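PDB 3BQW: putative capsid protein of prophage from Escherichia coli CFT073, which probably serves as a major capsid protein, building the shell of a phage head, although its function has not been established. Local coordinates for residues P89-D94 with T122-R127; E246-K251 with I260-K265. One frame throughout, in Å; residues are numbered along the deposited sequence.

Contact 1: residues P89-D94 with T122-R127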
# COMPACT_ATOMS: atom_id res chain seq x y z
N PRO A 89 -13.53 -3.71 8.21
CA PRO A 89 -14.61 -3.19 7.42
C PRO A 89 -15.65 -4.27 7.16
O PRO A 89 -15.30 -5.45 6.97
CB PRO A 89 -13.92 -2.78 6.12
CG PRO A 89 -12.71 -3.58 6.04
CD PRO A 89 -12.26 -3.69 7.46
N LYS A 90 -16.91 -3.86 7.22
CA LYS A 90 -18.02 -4.76 6.91
C LYS A 90 -18.98 -4.10 5.94
O LYS A 90 -18.98 -2.88 5.79
CB LYS A 90 -18.76 -5.20 8.18
CG LYS A 90 -19.56 -4.13 8.87
CD LYS A 90 -20.36 -4.71 10.00
CE LYS A 90 -21.06 -3.62 10.80
NZ LYS A 90 -21.87 -4.22 11.91
N HIS A 91 -19.78 -4.93 5.30
CA HIS A 91 -20.79 -4.49 4.36
C HIS A 91 -22.02 -5.35 4.56
O HIS A 91 -21.91 -6.54 4.85
CB HIS A 91 -20.32 -4.69 2.92
CG HIS A 91 -19.17 -3.81 2.52
ND1 HIS A 91 -19.32 -2.71 1.70
CD2 HIS A 91 -17.84 -3.90 2.78
CE1 HIS A 91 -18.13 -2.15 1.50
NE2 HIS A 91 -17.22 -2.85 2.15
N GLU A 92 -23.19 -4.76 4.35
CA GLU A 92 -24.44 -5.49 4.30
C GLU A 92 -24.56 -6.30 2.99
O GLU A 92 -24.10 -5.87 1.91
CB GLU A 92 -25.64 -4.54 4.45
CG GLU A 92 -27.00 -5.24 4.23
CD GLU A 92 -28.22 -4.32 4.39
OE1 GLU A 92 -28.05 -3.15 4.82
OE2 GLU A 92 -29.35 -4.78 4.07
N ILE A 93 -25.14 -7.49 3.09
CA ILE A 93 -25.41 -8.34 1.94
C ILE A 93 -26.88 -8.18 1.60
O ILE A 93 -27.75 -8.76 2.25
CB ILE A 93 -25.09 -9.82 2.23
CG1 ILE A 93 -23.63 -9.95 2.73
CG2 ILE A 93 -25.40 -10.71 1.00
CD1 ILE A 93 -22.54 -9.59 1.72
N ASP A 94 -27.16 -7.33 0.62
CA ASP A 94 -28.52 -6.96 0.25
C ASP A 94 -28.93 -7.70 -1.02
O ASP A 94 -28.57 -7.30 -2.11
CB ASP A 94 -28.61 -5.46 0.01
CG ASP A 94 -30.01 -5.00 -0.38
OD1 ASP A 94 -30.89 -5.82 -0.75
OD2 ASP A 94 -30.21 -3.77 -0.34
N THR A 122 -18.83 -12.49 -2.01
CA THR A 122 -17.51 -12.50 -2.62
C THR A 122 -17.16 -11.12 -3.17
O THR A 122 -16.00 -10.67 -3.10
CB THR A 122 -17.41 -13.56 -3.74
OG1 THR A 122 -18.49 -13.41 -4.67
CG2 THR A 122 -17.43 -15.01 -3.16
N GLY A 123 -18.17 -10.43 -3.72
CA GLY A 123 -17.97 -9.06 -4.20
C GLY A 123 -17.54 -8.12 -3.09
O GLY A 123 -16.65 -7.30 -3.27
N ASN A 124 -18.19 -8.22 -1.94
CA ASN A 124 -17.87 -7.41 -0.77
C ASN A 124 -16.56 -7.83 -0.12
O ASN A 124 -15.82 -6.98 0.38
CB ASN A 124 -19.02 -7.39 0.22
CG ASN A 124 -20.16 -6.50 -0.24
OD1 ASN A 124 -20.00 -5.30 -0.36
ND2 ASN A 124 -21.32 -7.09 -0.52
N MET A 125 -16.25 -9.11 -0.15
CA MET A 125 -14.94 -9.58 0.31
C MET A 125 -13.83 -8.95 -0.50
O MET A 125 -12.83 -8.50 0.07
CB MET A 125 -14.83 -11.11 0.22
CG MET A 125 -15.56 -11.90 1.33
SD MET A 125 -15.44 -13.71 1.16
CE MET A 125 -13.71 -13.83 1.53
N ARG A 126 -13.97 -8.94 -1.84
CA ARG A 126 -12.97 -8.33 -2.71
C ARG A 126 -12.79 -6.85 -2.42
O ARG A 126 -11.69 -6.34 -2.46
CB ARG A 126 -13.31 -8.52 -4.21
CG ARG A 126 -13.08 -9.96 -4.71
CD ARG A 126 -13.11 -10.07 -6.25
NE ARG A 126 -14.21 -9.34 -6.90
CZ ARG A 126 -15.44 -9.81 -7.10
NH1 ARG A 126 -15.79 -11.02 -6.69
NH2 ARG A 126 -16.34 -9.04 -7.70
N ARG A 127 -13.88 -6.16 -2.14
CA ARG A 127 -13.88 -4.73 -1.84
C ARG A 127 -13.22 -4.47 -0.48
O ARG A 127 -12.49 -3.49 -0.31
CB ARG A 127 -15.34 -4.28 -1.90
CG ARG A 127 -15.69 -2.89 -1.46
CD ARG A 127 -17.23 -2.69 -1.69
NE ARG A 127 -17.56 -2.74 -3.12
CZ ARG A 127 -18.32 -3.65 -3.74
NH1 ARG A 127 -18.94 -4.65 -3.10
NH2 ARG A 127 -18.48 -3.54 -5.06
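Strand 90-92 and the residue after it, Ile93, pack against helix 113-146: His91 meets Asn124 and Arg127, and Ile93 meets Asn124. The local axes run nearly antiparallel, at 151°, and approach to 8.8 Å, so side chains rather than backbones fill the interface. The Asn124 amide lies between His91 and Ile93. Its OD1 lies 3.3 Å from His91 CG, with amide and imidazole planes 29° apart, and its ND2 meets Ile93 CD1 at 3.6 Å. On the same side of the imidazole as Asn124 OD1, the aliphatic part of Arg127 crosses His91 at about a right angle, with Arg127 CD 3.4 Å from His91 CE1. A strand of the mixed sheet laid along a long helix in this way is consistent with the peripheral domain and spine helix of HK97-type capsid proteins. Strand 90-92 is paired with strand 327-338, whose Val329 also touches Asn124 and Ile93. The Arg127 chain starts out extended, then bends at chi3 (-65°) and turns the edge of the guanidinium back toward the amide. Its NH1 donates to Asn124 OD1 at 3.0 Å from above the carbonyl plane, while Asn124 ND2 makes a weak bond to Leu120 O one turn earlier.

Contact 2: residues E246-K251 with I260-K265; sequences EVVSFK and IVYSGK
Val248 and Tyr262 face each other as a non-hydrogen-bonded antiparallel pair, with Val248 CG2 pressed tightly against the edge of the Tyr262 ring, 3.3 Å from CD1. On the same face Val248 CG1 meets Ile260 CG2 at 3.9 Å, and Ile260 CG1 continues the apolar row to Phe250 CD1 at 4.0 Å. The opposite face carries Val261, whose CG2 packs against the aliphatic chain of Lys251, 3.6 Å from CE. That chain bends at chi2 (-57°), and its NZ makes a weak bond to Ser249 OG. The register is set by the hydrogen-bonded pair Ser249 and Val261: Ser249 N to Val261 O and Val261 N to Ser249 O are both 2.9 Å. Past the bridged pairs, one further backbone bond, Ser263 N to Val247 O at 2.8 Å, ties loop residues together, and Gly264 N lies over the centre of the Tyr262 ring. Farther out, Cys241 of helix 236-241 and Leu30 of helix 30-35 cover Val248 and Ile260, Phe31 meets Tyr262 edge-to-face, and Trp214 backs Val261 and Lys251. Backbone bonds from Ile260 and Tyr262 reach Met209 of the parallel strand 206-209. Alternating hydrogen-bonded and non-hydrogen-bonded pairs mark the antiparallel beta hairpin of strands 248-254 and 257-267.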
# COMPACT_ATOMS: atom_id res chain seq x y z
N GLU A 246 -3.82 -0.29 -14.34
CA GLU A 246 -4.87 0.64 -14.02
C GLU A 246 -4.38 1.95 -13.38
O GLU A 246 -5.03 3.00 -13.55
CB GLU A 246 -5.90 -0.08 -13.12
CG GLU A 246 -7.07 0.80 -12.66
CD GLU A 246 -8.44 0.11 -12.70
OE1 GLU A 246 -8.53 -1.07 -12.24
OE2 GLU A 246 -9.41 0.76 -13.19
N VAL A 247 -3.25 1.91 -12.66
CA VAL A 247 -2.74 3.07 -11.91
C VAL A 247 -1.27 3.45 -12.13
O VAL A 247 -0.82 4.50 -11.69
CB VAL A 247 -2.94 2.87 -10.40
CG1 VAL A 247 -4.41 2.71 -10.11
CG2 VAL A 247 -2.16 1.65 -9.88
N VAL A 248 -0.55 2.61 -12.86
CA VAL A 248 0.88 2.69 -13.00
C VAL A 248 1.23 2.54 -14.47
O VAL A 248 0.59 1.77 -15.18
CB VAL A 248 1.51 1.54 -12.17
CG1 VAL A 248 2.80 1.08 -12.73
CG2 VAL A 248 1.64 1.96 -10.71
N SER A 249 2.22 3.29 -14.93
CA SER A 249 2.71 3.17 -16.26
C SER A 249 4.23 3.10 -16.23
O SER A 249 4.90 3.98 -15.70
CB SER A 249 2.28 4.36 -17.10
OG SER A 249 2.88 4.28 -18.38
N PHE A 250 4.75 2.03 -16.81
CA PHE A 250 6.16 1.84 -16.97
C PHE A 250 6.58 2.55 -18.24
O PHE A 250 6.05 2.29 -19.31
CB PHE A 250 6.55 0.36 -17.04
CG PHE A 250 8.03 0.14 -16.92
CD1 PHE A 250 8.61 0.00 -15.69
CD2 PHE A 250 8.82 0.14 -18.04
CE1 PHE A 250 9.98 -0.15 -15.57
CE2 PHE A 250 10.19 -0.03 -17.93
CZ PHE A 250 10.77 -0.16 -16.70
N LYS A 251 7.56 3.45 -18.11
CA LYS A 251 7.95 4.35 -19.18
C LYS A 251 9.21 3.94 -19.91
O LYS A 251 9.41 4.34 -21.06
CB LYS A 251 8.14 5.77 -18.62
CG LYS A 251 6.85 6.41 -18.14
CD LYS A 251 5.81 6.46 -19.25
CE LYS A 251 4.59 7.15 -18.79
NZ LYS A 251 3.51 7.11 -19.77
N ILE A 260 8.83 4.94 -13.75
CA ILE A 260 7.46 4.56 -13.43
C ILE A 260 6.69 5.84 -13.08
O ILE A 260 7.13 6.63 -12.22
CB ILE A 260 7.40 3.56 -12.22
CG1 ILE A 260 8.24 2.30 -12.49
CG2 ILE A 260 5.94 3.17 -11.91
CD1 ILE A 260 8.17 1.21 -11.35
N VAL A 261 5.59 6.06 -13.78
CA VAL A 261 4.63 7.07 -13.41
C VAL A 261 3.50 6.42 -12.64
O VAL A 261 2.91 5.44 -13.09
CB VAL A 261 4.05 7.81 -14.64
CG1 VAL A 261 3.06 8.90 -14.20
CG2 VAL A 261 5.21 8.39 -15.48
N TYR A 262 3.21 6.97 -11.47
CA TYR A 262 2.29 6.36 -10.52
C TYR A 262 1.16 7.33 -10.23
O TYR A 262 1.39 8.42 -9.77
CB TYR A 262 3.06 6.04 -9.25
CG TYR A 262 2.28 5.42 -8.11
CD1 TYR A 262 1.89 4.09 -8.14
CD2 TYR A 262 2.01 6.12 -6.97
CE1 TYR A 262 1.23 3.49 -7.05
CE2 TYR A 262 1.35 5.53 -5.88
CZ TYR A 262 0.97 4.23 -5.93
OH TYR A 262 0.31 3.65 -4.87
N SER A 263 -0.06 6.89 -10.50
CA SER A 263 -1.25 7.73 -10.42
C SER A 263 -2.34 7.12 -9.54
O SER A 263 -3.47 7.55 -9.61
CB SER A 263 -1.82 7.95 -11.83
OG SER A 263 -0.82 8.42 -12.71
N GLY A 264 -1.99 6.16 -8.70
CA GLY A 264 -2.95 5.56 -7.78
C GLY A 264 -3.67 6.52 -6.82
O GLY A 264 -3.06 7.42 -6.25
N LYS A 265 -4.96 6.28 -6.63
CA LYS A 265 -5.76 7.09 -5.74
C LYS A 265 -6.50 6.22 -4.73
O LYS A 265 -6.69 5.01 -4.92
CB LYS A 265 -6.78 7.92 -6.52
CG LYS A 265 -6.18 8.81 -7.60
CD LYS A 265 -7.26 9.66 -8.23
CE LYS A 265 -6.93 10.08 -9.68
NZ LYS A 265 -7.24 9.01 -10.72

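How the contacts relate
Contact 1 comes first along the chain and closes before contact 2 opens. Their centres are 27 Å apart and their nearest atoms about 11 Å, so the two do not touch. Helix 113-146 connects their surroundings: it supplies residues 122-127 to contact 1, and farther along it Glu137 makes a weak hydrogen bond to the Tyr262 hydroxyl of contact 2. Their strands belong to different mixed sheets. The two also differ in kind, a partly buried strand-on-helix packing made by side chains in contact 1 and a buried backbone-bonded hairpin in contact 2. The centre of contact 1 lies about 20 Å from the centre of the chain, that of contact 2 about 14 Å.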